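Local coordinates for protein 4-alpha-glucanotransferase (Aquifex aeolicus, PDB 1TZ7) that belongs to the amylomaltase (disproportionating enzyme) family and is built around a parallel eight-stranded beta/alpha barrel, at residues W172-E175 with L176-E180; E466-M469 with N470-G473; E282-G285 with F286-W289; H307-G310 with F311-W315. All coordinates share one frame; numbering follows the deposited sequence.

Interaction 1. Residues W172-E175 with L176-E180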
loop_
_atom_site.group_PDB
_atom_site.type_symbol
_atom_site.label_atom_id
_atom_site.label_comp_id
_atom_site.label_asym_id
_atom_site.label_seq_id
_atom_site.Cartn_x
_atom_site.Cartn_y
_atom_site.Cartn_z
ATOM N N TRP A 172 4.121 5.465 -27.692
ATOM C CA TRP A 172 4.169 6.847 -28.198
ATOM C C TRP A 172 5.209 6.989 -29.291
ATOM O O TRP A 172 6.082 6.135 -29.445
ATOM C CB TRP A 172 4.500 7.826 -27.070
ATOM C CG TRP A 172 3.435 7.963 -26.041
ATOM C CD1 TRP A 172 2.116 7.631 -26.169
ATOM C CD2 TRP A 172 3.591 8.474 -24.718
ATOM N NE1 TRP A 172 1.445 7.904 -25.000
ATOM C CE2 TRP A 172 2.328 8.422 -24.093
ATOM C CE3 TRP A 172 4.679 8.975 -23.987
ATOM C CZ2 TRP A 172 2.123 8.850 -22.778
ATOM C CZ3 TRP A 172 4.469 9.398 -22.682
ATOM C CH2 TRP A 172 3.202 9.333 -22.095
ATOM N N ASP A 173 5.120 8.082 -30.048
ATOM C CA ASP A 173 6.168 8.449 -30.993
ATOM C C ASP A 173 7.537 8.367 -30.320
ATOM O O ASP A 173 7.672 8.654 -29.131
ATOM C CB ASP A 173 5.931 9.867 -31.537
ATOM C CG ASP A 173 4.958 9.893 -32.709
ATOM O OD1 ASP A 173 4.315 8.857 -32.976
ATOM O OD2 ASP A 173 4.773 10.904 -33.417
ATOM N N GLU A 174 8.546 7.980 -31.091
ATOM C CA GLU A 174 9.848 7.608 -30.543
ATOM C C GLU A 174 10.485 8.763 -29.762
ATOM O O GLU A 174 11.240 8.538 -28.820
ATOM C CB GLU A 174 10.790 7.160 -31.669
ATOM C CG GLU A 174 11.971 6.326 -31.197
ATOM C CD GLU A 174 11.749 4.839 -31.395
ATOM O OE1 GLU A 174 11.824 4.374 -32.556
ATOM O OE2 GLU A 174 11.501 4.133 -30.389
ATOM N N GLU A 175 10.173 9.993 -30.158
ATOM C CA GLU A 175 10.797 11.167 -29.560
ATOM C C GLU A 175 10.246 11.456 -28.160
ATOM O O GLU A 175 10.995 11.815 -27.260
ATOM C CB GLU A 175 10.609 12.389 -30.459
ATOM C CG GLU A 175 11.822 13.299 -30.511
ATOM C CD GLU A 175 11.901 14.087 -31.793
ATOM O OE1 GLU A 175 11.199 15.111 -31.902
ATOM O OE2 GLU A 175 12.664 13.681 -32.696
ATOM N N LEU A 176 8.936 11.300 -27.988
ATOM C CA LEU A 176 8.315 11.436 -26.664
ATOM C C LEU A 176 8.609 10.207 -25.799
ATOM O O LEU A 176 8.768 10.314 -24.586
ATOM C CB LEU A 176 6.802 11.628 -26.798
ATOM C CG LEU A 176 6.344 12.871 -27.568
ATOM C CD1 LEU A 176 4.852 12.806 -27.846
ATOM C CD2 LEU A 176 6.693 14.141 -26.807
ATOM N N LYS A 177 8.679 9.046 -26.441
ATOM C CA LYS A 177 8.930 7.780 -25.755
ATOM C C LYS A 177 10.298 7.786 -25.062
ATOM O O LYS A 177 10.442 7.271 -23.954
ATOM C CB LYS A 177 8.856 6.623 -26.763
ATOM C CG LYS A 177 9.145 5.251 -26.185
ATOM C CD LYS A 177 9.063 4.176 -27.267
ATOM C CE LYS A 177 9.585 2.842 -26.776
ATOM N NZ LYS A 177 9.849 1.902 -27.900
ATOM N N ARG A 178 11.293 8.371 -25.726
ATOM C CA ARG A 178 12.664 8.377 -25.219
ATOM C C ARG A 178 12.994 9.715 -24.558
ATOM O O ARG A 178 14.140 9.974 -24.207
ATOM C CB ARG A 178 13.651 8.101 -26.359
ATOM C CG ARG A 178 13.327 6.853 -27.173
ATOM C CD ARG A 178 14.523 5.966 -27.454
ATOM N NE ARG A 178 14.131 4.721 -28.107
ATOM C CZ ARG A 178 14.986 3.812 -28.568
ATOM N NH1 ARG A 178 16.298 4.003 -28.452
ATOM N NH2 ARG A 178 14.529 2.708 -29.150
ATOM N N ARG A 179 11.978 10.563 -24.403
ATOM C CA ARG A 179 12.105 11.809 -23.648
ATOM C C ARG A 179 13.196 12.724 -24.223
ATOM O O ARG A 179 14.035 13.243 -23.490
ATOM C CB ARG A 179 12.387 11.510 -22.166
ATOM C CG ARG A 179 11.235 10.817 -21.451
ATOM C CD ARG A 179 11.545 10.415 -20.017
ATOM N NE ARG A 179 12.059 11.537 -19.227
ATOM C CZ ARG A 179 11.304 12.509 -18.715
ATOM N NH1 ARG A 179 11.867 13.483 -18.015
ATOM N NH2 ARG A 179 9.985 12.508 -18.898
ATOM N N GLU A 180 13.173 12.914 -25.536
ATOM C CA GLU A 180 14.020 13.919 -26.172
ATOM C C GLU A 180 13.648 15.307 -25.660
ATOM O O GLU A 180 12.469 15.647 -25.562
ATOM C CB GLU A 180 13.877 13.863 -27.699
ATOM C CG GLU A 180 15.160 13.484 -28.429
ATOM C CD GLU A 180 15.414 11.987 -28.429
ATOM O OE1 GLU A 180 14.756 11.272 -29.215
ATOM O OE2 GLU A 180 16.271 11.526 -27.647
#
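Trp-172 brings the edge of its indole against Leu-176, CE3 lying 4.4 Å from Leu-176 CB, with Leu-176 O near the ring plane at the same edge. Asp-173 holds the N-cap position of the short helix 174-177, yet its carboxylate makes no capping bond; its backbone O accepts from Lys-177 N at 2.9 Å. Glu-174 O takes Arg-178 N at 3.1 Å, while its side chain serves a salt-bridge network. With CG anti to the backbone N (chi1 -160°) and a bend at chi2, that chain runs alongside Arg-178 and puts OE2 3.5 Å from Arg-178 NE. Lys-177 NZ joins the same Glu-174 OE2 through a long bridge of 3.7 Å; NZ of Lys-177 is bonded more firmly to Asp-250 O. Carboxylate and guanidinium planes stand 80° apart, so the two groups do not pair flat. Glu-175 O receives Glu-180 N at 3.0 Å, the outer bond of a Schellman motif that ends the helix, with Arg-179 as its positive-phi C-prime residue. Beyond the turn, Leu-176 rests on helix 181-190, Trp-172 lies on helix 149-165, and Trp-239 meets the Trp-172 ring edge-to-face.

Interaction 2. Residues E466-M469 with N470-G473; sequences EARM and NYPG
Between Arg-468 and Asn-470 the backbone turns at Met-469, which has helical phi/psi while its two neighbours are extended; the chain then stays extended through Tyr-471 and Pro-472. No regular helix or strand is formed, and the turn leaves the Asn-470 carbonyl facing back to the arginine. Arg-468 reaches it with a fully extended chain, CG being anti to the backbone N (chi1 -172°). Its NE donates to Asn-470 O at 2.9 Å, approaching from above the carbonyl plane, 42° out of it. Beyond this bond the guanidinium lies flat on one face of Tyr-471, with the planes 17° apart. CZ stands 3.9 Å from the centroid of the Tyr-471 ring, a cation-pi contact over the face. The overlap is offset toward the CD2-CE2 side, where Arg-468 NH1 comes 3.4 Å from Tyr-471 CE2. On another flank Arg-468 NH2 meets Pro-472 CD at 3.5 Å, and the same nitrogen donates to Asp-405 O. The Asn-470 amide also turns to Asp-405, ND2 bonding OD1. Two carbonyl acceptors and one aromatic face thus fix both the position and the rotation of the guanidinium; its positive charge is probably stabilised by the two carbonyls and by the ring face together, in a loop that follows helix 457-460.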
loop_
_atom_site.group_PDB
_atom_site.type_symbol
_atom_site.label_atom_id
_atom_site.label_comp_id
_atom_site.label_asym_id
_atom_site.label_seq_id
_atom_site.Cartn_x
_atom_site.Cartn_y
_atom_site.Cartn_z
ATOM N N GLU A 466 -15.918 -13.771 3.008
ATOM C CA GLU A 466 -16.584 -12.799 2.139
ATOM C C GLU A 466 -15.934 -11.402 2.226
ATOM O O GLU A 466 -16.053 -10.602 1.301
ATOM C CB GLU A 466 -18.092 -12.716 2.480
ATOM C CG GLU A 466 -18.445 -11.776 3.645
ATOM C CD GLU A 466 -18.231 -12.409 5.017
ATOM O OE1 GLU A 466 -18.568 -11.758 6.030
ATOM O OE2 GLU A 466 -17.730 -13.549 5.084
ATOM N N ALA A 467 -15.247 -11.128 3.338
ATOM C CA ALA A 467 -14.640 -9.810 3.571
ATOM C C ALA A 467 -13.134 -9.806 3.255
ATOM O O ALA A 467 -12.423 -8.877 3.621
ATOM C CB ALA A 467 -14.875 -9.373 5.009
ATOM N N ARG A 468 -12.663 -10.844 2.574
ATOM C CA ARG A 468 -11.261 -10.915 2.166
ATOM C C ARG A 468 -10.930 -9.783 1.181
ATOM O O ARG A 468 -11.630 -9.584 0.192
ATOM C CB ARG A 468 -10.968 -12.267 1.519
ATOM C CG ARG A 468 -9.503 -12.502 1.230
ATOM C CD ARG A 468 -9.178 -13.931 0.782
ATOM N NE ARG A 468 -7.757 -14.088 0.493
ATOM C CZ ARG A 468 -7.155 -15.252 0.300
ATOM N NH1 ARG A 468 -7.844 -16.382 0.361
ATOM N NH2 ARG A 468 -5.855 -15.286 0.044
ATOM N N MET A 469 -9.866 -9.053 1.463
ATOM C CA MET A 469 -9.487 -7.913 0.646
ATOM C C MET A 469 -8.885 -8.375 -0.683
ATOM O O MET A 469 -9.325 -7.954 -1.745
ATOM C CB MET A 469 -8.488 -7.025 1.400
ATOM C CG MET A 469 -8.257 -5.664 0.759
ATOM S SD MET A 469 -9.784 -4.676 0.601
ATOM C CE MET A 469 -9.090 -3.003 0.584
ATOM N N ASN A 470 -7.882 -9.251 -0.617
ATOM C CA ASN A 470 -7.190 -9.721 -1.833
ATOM C C ASN A 470 -6.873 -11.210 -1.803
ATOM O O ASN A 470 -6.503 -11.762 -0.761
ATOM C CB ASN A 470 -5.898 -8.927 -2.058
ATOM C CG ASN A 470 -5.130 -9.392 -3.299
ATOM O OD1 ASN A 470 -5.666 -9.401 -4.403
ATOM N ND2 ASN A 470 -3.869 -9.777 -3.110
ATOM N N TYR A 471 -7.015 -11.845 -2.967
ATOM C CA TYR A 471 -6.660 -13.242 -3.163
ATOM C C TYR A 471 -5.508 -13.314 -4.180
ATOM O O TYR A 471 -5.736 -13.229 -5.381
ATOM C CB TYR A 471 -7.886 -14.011 -3.698
ATOM C CG TYR A 471 -7.869 -15.514 -3.439
ATOM C CD1 TYR A 471 -6.761 -16.293 -3.783
ATOM C CD2 TYR A 471 -8.970 -16.153 -2.865
ATOM C CE1 TYR A 471 -6.747 -17.671 -3.552
ATOM C CE2 TYR A 471 -8.967 -17.529 -2.630
ATOM C CZ TYR A 471 -7.853 -18.281 -2.975
ATOM O OH TYR A 471 -7.844 -19.641 -2.746
ATOM N N PRO A 472 -4.275 -13.455 -3.693
ATOM C CA PRO A 472 -3.099 -13.470 -4.574
ATOM C C PRO A 472 -3.197 -14.551 -5.646
ATOM O O PRO A 472 -3.669 -15.657 -5.364
ATOM C CB PRO A 472 -1.936 -13.770 -3.610
ATOM C CG PRO A 472 -2.425 -13.364 -2.280
ATOM C CD PRO A 472 -3.903 -13.609 -2.277
ATOM N N GLY A 473 -2.758 -14.228 -6.859
ATOM C CA GLY A 473 -2.902 -15.127 -7.990
ATOM C C GLY A 473 -4.091 -14.760 -8.860
ATOM O O GLY A 473 -3.979 -14.713 -10.087
#

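Interaction 3. Residues E282-G285 with F286-W289; sequences EKEG and FRWW
A three-residue link (284-286) between helix 278-283 and helix 287-297 is bridged here by a CH-pi contact of Glu-282 with Phe-286 and by a bond from the backbone N of Trp-288 to the Glu-284 carboxylate. Glu-282 CA sits over one face of the Phe-286 ring, 4.0 Å from its centroid and 20° off the normal. The two side chains run side by side in the same direction, so Glu-282 CG also reaches Phe-286 CZ, at 3.7 Å. Phe-286 continues onto Thr-336 and Leu-337 of helix 334-344, which lies along this side of the link. The first helix ends in a Schellman motif: Gly-285, with positive phi, is the C-prime residue, Phe-286 N returns to His-281 O, and Gly-285 N makes a weak bond to Glu-282 O. Phe-286, again at positive phi, is then the N-cap residue of the second helix. Glu-284 reaches forward into the first turn of that helix. Its CG stands between the backbone N and the carbonyl carbon (chi1 54°), and the chain bends at chi2, which brings OE1 to 3.1 Å from Trp-288 N. This bond is nearly straight, 165° at the hydrogen, and uses the syn side of the carboxylate. A water donates to the same Glu-284 OE1 at 2.7 Å and weakly accepts from Trp-289 N, extending the reach of the carboxylate to a second helix-start amide. The aliphatic part of Arg-287 crosses the Glu-284 side chain at a slant, CG being 3.6 Å from Glu-284 OE2.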
loop_
_atom_site.group_PDB
_atom_site.type_symbol
_atom_site.label_atom_id
_atom_site.label_comp_id
_atom_site.label_asym_id
_atom_site.label_seq_id
_atom_site.Cartn_x
_atom_site.Cartn_y
_atom_site.Cartn_z
ATOM N N GLU A 282 23.114 1.649 -7.929
ATOM C CA GLU A 282 24.327 1.834 -7.152
ATOM C C GLU A 282 25.225 2.893 -7.801
ATOM O O GLU A 282 25.907 3.643 -7.112
ATOM C CB GLU A 282 25.080 0.502 -7.022
ATOM C CG GLU A 282 26.071 0.459 -5.866
ATOM C CD GLU A 282 26.431 -0.961 -5.449
ATOM O OE1 GLU A 282 27.225 -1.114 -4.502
ATOM O OE2 GLU A 282 25.922 -1.920 -6.069
ATOM N N LYS A 283 25.205 2.946 -9.132
ATOM C CA LYS A 283 26.005 3.917 -9.879
ATOM C C LYS A 283 25.526 5.362 -9.640
ATOM O O LYS A 283 26.339 6.291 -9.602
ATOM C CB LYS A 283 25.960 3.598 -11.373
ATOM C CG LYS A 283 26.881 4.458 -12.219
ATOM C CD LYS A 283 26.810 4.066 -13.695
ATOM C CE LYS A 283 27.529 5.082 -14.578
ATOM N NZ LYS A 283 27.003 5.086 -15.966
ATOM N N GLU A 284 24.211 5.540 -9.482
ATOM C CA GLU A 284 23.636 6.866 -9.205
ATOM C C GLU A 284 23.392 7.080 -7.698
ATOM O O GLU A 284 22.572 7.912 -7.306
ATOM C CB GLU A 284 22.316 7.069 -9.998
ATOM C CG GLU A 284 21.263 5.983 -9.783
ATOM C CD GLU A 284 19.867 6.550 -9.519
ATOM O OE1 GLU A 284 19.258 6.174 -8.494
ATOM O OE2 GLU A 284 19.380 7.370 -10.342
ATOM N N GLY A 285 24.112 6.325 -6.865
ATOM C CA GLY A 285 24.079 6.523 -5.418
ATOM C C GLY A 285 22.712 6.266 -4.795
ATOM O O GLY A 285 22.383 6.842 -3.758
ATOM N N PHE A 286 21.924 5.400 -5.434
ATOM C CA PHE A 286 20.588 5.026 -4.943
ATOM C C PHE A 286 19.669 6.238 -4.759
ATOM O O PHE A 286 18.804 6.230 -3.895
ATOM C CB PHE A 286 20.690 4.248 -3.610
ATOM C CG PHE A 286 21.494 2.990 -3.703
ATOM C CD1 PHE A 286 22.760 2.913 -3.127
ATOM C CD2 PHE A 286 20.993 1.879 -4.365
ATOM C CE1 PHE A 286 23.509 1.749 -3.215
ATOM C CE2 PHE A 286 21.739 0.714 -4.456
ATOM C CZ PHE A 286 22.997 0.648 -3.880
ATOM N N ARG A 287 19.849 7.270 -5.575
ATOM C CA ARG A 287 19.148 8.536 -5.336
ATOM C C ARG A 287 17.655 8.468 -5.698
ATOM O O ARG A 287 16.855 9.206 -5.153
ATOM C CB ARG A 287 19.840 9.708 -6.056
ATOM C CG ARG A 287 19.839 9.636 -7.613
ATOM C CD ARG A 287 20.624 10.808 -8.300
ATOM N NE ARG A 287 21.836 11.046 -7.624
ATOM C CZ ARG A 287 23.069 10.677 -7.974
ATOM N NH1 ARG A 287 23.396 10.114 -9.145
ATOM N NH2 ARG A 287 24.006 10.973 -7.126
ATOM N N TRP A 288 17.293 7.562 -6.604
ATOM C CA TRP A 288 15.882 7.329 -6.928
ATOM C C TRP A 288 15.157 6.709 -5.735
ATOM O O TRP A 288 14.056 7.127 -5.385
ATOM C CB TRP A 288 15.757 6.416 -8.147
ATOM C CG TRP A 288 14.346 6.185 -8.583
ATOM C CD1 TRP A 288 13.559 7.039 -9.296
ATOM C CD2 TRP A 288 13.553 5.017 -8.343
ATOM N NE1 TRP A 288 12.323 6.476 -9.513
ATOM C CE2 TRP A 288 12.293 5.234 -8.938
ATOM C CE3 TRP A 288 13.779 3.802 -7.681
ATOM C CZ2 TRP A 288 11.265 4.285 -8.894
ATOM C CZ3 TRP A 288 12.755 2.863 -7.639
ATOM C CH2 TRP A 288 11.517 3.112 -8.243
ATOM N N TRP A 289 15.786 5.722 -5.109
ATOM C CA TRP A 289 15.216 5.086 -3.927
ATOM C C TRP A 289 15.153 6.061 -2.750
ATOM O O TRP A 289 14.196 6.057 -1.985
ATOM C CB TRP A 289 16.022 3.836 -3.544
ATOM C CG TRP A 289 15.457 2.592 -4.130
ATOM C CD1 TRP A 289 15.953 1.880 -5.185
ATOM C CD2 TRP A 289 14.270 1.914 -3.713
ATOM N NE1 TRP A 289 15.149 0.795 -5.443
ATOM C CE2 TRP A 289 14.107 0.793 -4.552
ATOM C CE3 TRP A 289 13.322 2.135 -2.703
ATOM C CZ2 TRP A 289 13.041 -0.096 -4.415
ATOM C CZ3 TRP A 289 12.263 1.247 -2.572
ATOM C CH2 TRP A 289 12.134 0.150 -3.419
HETATM O O HOH W 1 18.137 4.284 -6.957
#

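Interaction 4. Residues H307-G310 with F311-W315; sequences HFRG and FEAYW
Phe-308 and Phe-311 make the apolar, closely packed side of this turn. The edge of Phe-311 points toward the face of Phe-308 in an offset edge-to-face pair, planes at 70°, with Phe-308 CD1 to Phe-311 CD1 at 3.8 Å. Beside them Phe-311 N donates to Phe-308 O at 3.0 Å. Arg-309 O is gripped twice, by Glu-312 N from above the carbonyl plane and by Ala-313 N, 3.0 Å away, within that plane. The i+3 bonds of Phe-311 N and Glu-312 N belong to a 3-10 turn, and the i+4 bond of Ala-313 N closes its end; the chain, coming from barrel strand 302-305, passes through Glu-312 into strand 313-318 of the separate antiparallel sheet. Gly-310 CA gives a CA-H...O contact to Ala-313 O at 3.3 Å. A water bridges two buried residues, from His-307 NE2 to Trp-315 N.

The looser side is at Glu-312, which is partly exposed and shares a water, through OE2, with Arg-309 NH1. Arg-309 folds back through bends at chi2 and chi3, so that NH2 donates to Ala-313 O at 3.0 Å and, in a salt bridge, to Glu-312 OE2 at 3.3 Å. Outside the turn, Arg-309 NE bonds Phe-357 O and Glu-312 OE1 pairs with Lys-331.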
loop_
_atom_site.group_PDB
_atom_site.type_symbol
_atom_site.label_atom_id
_atom_site.label_comp_id
_atom_site.label_asym_id
_atom_site.label_seq_id
_atom_site.Cartn_x
_atom_site.Cartn_y
_atom_site.Cartn_z
ATOM N N HIS A 307 7.808 -7.060 -0.323
ATOM C CA HIS A 307 8.784 -8.008 -0.861
ATOM C C HIS A 307 10.226 -7.626 -0.450
ATOM O O HIS A 307 11.126 -7.522 -1.298
ATOM C CB HIS A 307 8.667 -8.099 -2.392
ATOM C CG HIS A 307 9.354 -9.294 -2.969
ATOM N ND1 HIS A 307 9.184 -10.565 -2.459
ATOM C CD2 HIS A 307 10.225 -9.416 -4.000
ATOM C CE1 HIS A 307 9.915 -11.418 -3.156
ATOM N NE2 HIS A 307 10.555 -10.748 -4.097
ATOM N N PHE A 308 10.426 -7.427 0.852
ATOM C CA PHE A 308 11.721 -7.001 1.387
ATOM C C PHE A 308 12.871 -7.914 0.925
ATOM O O PHE A 308 13.976 -7.455 0.708
ATOM C CB PHE A 308 11.679 -6.966 2.919
ATOM C CG PHE A 308 12.995 -6.633 3.552
ATOM C CD1 PHE A 308 13.379 -5.312 3.732
ATOM C CD2 PHE A 308 13.865 -7.644 3.960
ATOM C CE1 PHE A 308 14.600 -4.999 4.311
ATOM C CE2 PHE A 308 15.096 -7.329 4.543
ATOM C CZ PHE A 308 15.456 -6.010 4.717
ATOM N N ARG A 309 12.593 -9.205 0.779
ATOM C CA ARG A 309 13.633 -10.174 0.435
ATOM C C ARG A 309 14.270 -9.862 -0.934
ATOM O O ARG A 309 15.389 -10.288 -1.219
ATOM C CB ARG A 309 13.065 -11.600 0.447
ATOM C CG ARG A 309 12.211 -11.954 -0.774
ATOM C CD ARG A 309 12.956 -12.720 -1.851
ATOM N NE ARG A 309 13.517 -13.982 -1.346
ATOM C CZ ARG A 309 14.830 -14.238 -1.231
ATOM N NH1 ARG A 309 15.237 -15.406 -0.760
ATOM N NH2 ARG A 309 15.732 -13.326 -1.583
ATOM N N GLY A 310 13.546 -9.116 -1.770
ATOM C CA GLY A 310 14.059 -8.688 -3.064
ATOM C C GLY A 310 15.289 -7.778 -2.990
ATOM O O GLY A 310 16.010 -7.629 -3.971
ATOM N N PHE A 311 15.520 -7.165 -1.828
ATOM C CA PHE A 311 16.692 -6.306 -1.634
ATOM C C PHE A 311 17.959 -7.143 -1.413
ATOM O O PHE A 311 19.071 -6.657 -1.595
ATOM C CB PHE A 311 16.473 -5.360 -0.452
ATOM C CG PHE A 311 15.384 -4.335 -0.683
ATOM C CD1 PHE A 311 14.271 -4.286 0.146
ATOM C CD2 PHE A 311 15.477 -3.420 -1.726
ATOM C CE1 PHE A 311 13.270 -3.347 -0.063
ATOM C CE2 PHE A 311 14.476 -2.483 -1.936
ATOM C CZ PHE A 311 13.373 -2.449 -1.099
ATOM N N GLU A 312 17.776 -8.403 -1.026
ATOM C CA GLU A 312 18.889 -9.356 -0.940
ATOM C C GLU A 312 19.070 -10.102 -2.259
ATOM O O GLU A 312 20.176 -10.214 -2.768
ATOM C CB GLU A 312 18.642 -10.360 0.196
ATOM C CG GLU A 312 19.847 -11.243 0.522
ATOM C CD GLU A 312 19.920 -12.492 -0.353
ATOM O OE1 GLU A 312 21.047 -12.914 -0.706
ATOM O OE2 GLU A 312 18.854 -13.047 -0.689
ATOM N N ALA A 313 17.970 -10.622 -2.793
ATOM C CA ALA A 313 17.972 -11.280 -4.101
ATOM C C ALA A 313 16.551 -11.334 -4.659
ATOM O O ALA A 313 15.591 -11.506 -3.913
ATOM C CB ALA A 313 18.552 -12.692 -3.987
ATOM N N TYR A 314 16.424 -11.184 -5.974
ATOM C CA TYR A 314 15.112 -11.141 -6.612
ATOM C C TYR A 314 14.996 -12.169 -7.731
ATOM O O TYR A 314 15.984 -12.515 -8.383
ATOM C CB TYR A 314 14.824 -9.736 -7.153
ATOM C CG TYR A 314 15.722 -9.311 -8.290
ATOM C CD1 TYR A 314 15.327 -9.478 -9.612
ATOM C CD2 TYR A 314 16.965 -8.729 -8.042
ATOM C CE1 TYR A 314 16.141 -9.086 -10.656
ATOM C CE2 TYR A 314 17.789 -8.334 -9.080
ATOM C CZ TYR A 314 17.373 -8.515 -10.388
ATOM O OH TYR A 314 18.183 -8.126 -11.427
ATOM N N TRP A 315 13.782 -12.654 -7.943
ATOM C CA TRP A 315 13.516 -13.639 -8.972
ATOM C C TRP A 315 13.361 -12.946 -10.333
ATOM O O TRP A 315 12.527 -12.054 -10.500
ATOM C CB TRP A 315 12.256 -14.434 -8.624
ATOM C CG TRP A 315 12.009 -15.620 -9.514
ATOM C CD1 TRP A 315 11.013 -15.758 -10.434
ATOM C CD2 TRP A 315 12.764 -16.838 -9.558
ATOM N NE1 TRP A 315 11.102 -16.983 -11.050
ATOM C CE2 TRP A 315 12.171 -17.666 -10.532
ATOM C CE3 TRP A 315 13.889 -17.315 -8.873
ATOM C CZ2 TRP A 315 12.661 -18.939 -10.836
ATOM C CZ3 TRP A 315 14.374 -18.586 -9.182
ATOM C CH2 TRP A 315 13.759 -19.375 -10.151
HETATM O O HOH W 2 11.330 -11.531 -6.658
HETATM O O HOH W 3 18.401 -15.563 -0.396
#

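Interactions 3 and 4 are directly joined: Trp-289 CH2 packs 3.7 Å from Phe-311 CZ, although the two centres lie about 17 Å apart. Interaction 4 follows barrel strand 302-305, and interaction 2 lies in the loop beyond strand 452-456 and helix 457-460; both therefore come after C-terminal strand ends, where beta/alpha-barrel enzymes carry their active sites. The nearest atoms of interactions 2 and 4 remain about 12 Å apart. Interaction 1 is peripheral, its centre about 31 Å from that of the chain, and its nearest atoms are about 11 Å from interaction 3 and 27 Å from interaction 2. Interactions 1 and 3 each contain a Schellman motif, at the ends of two different helices.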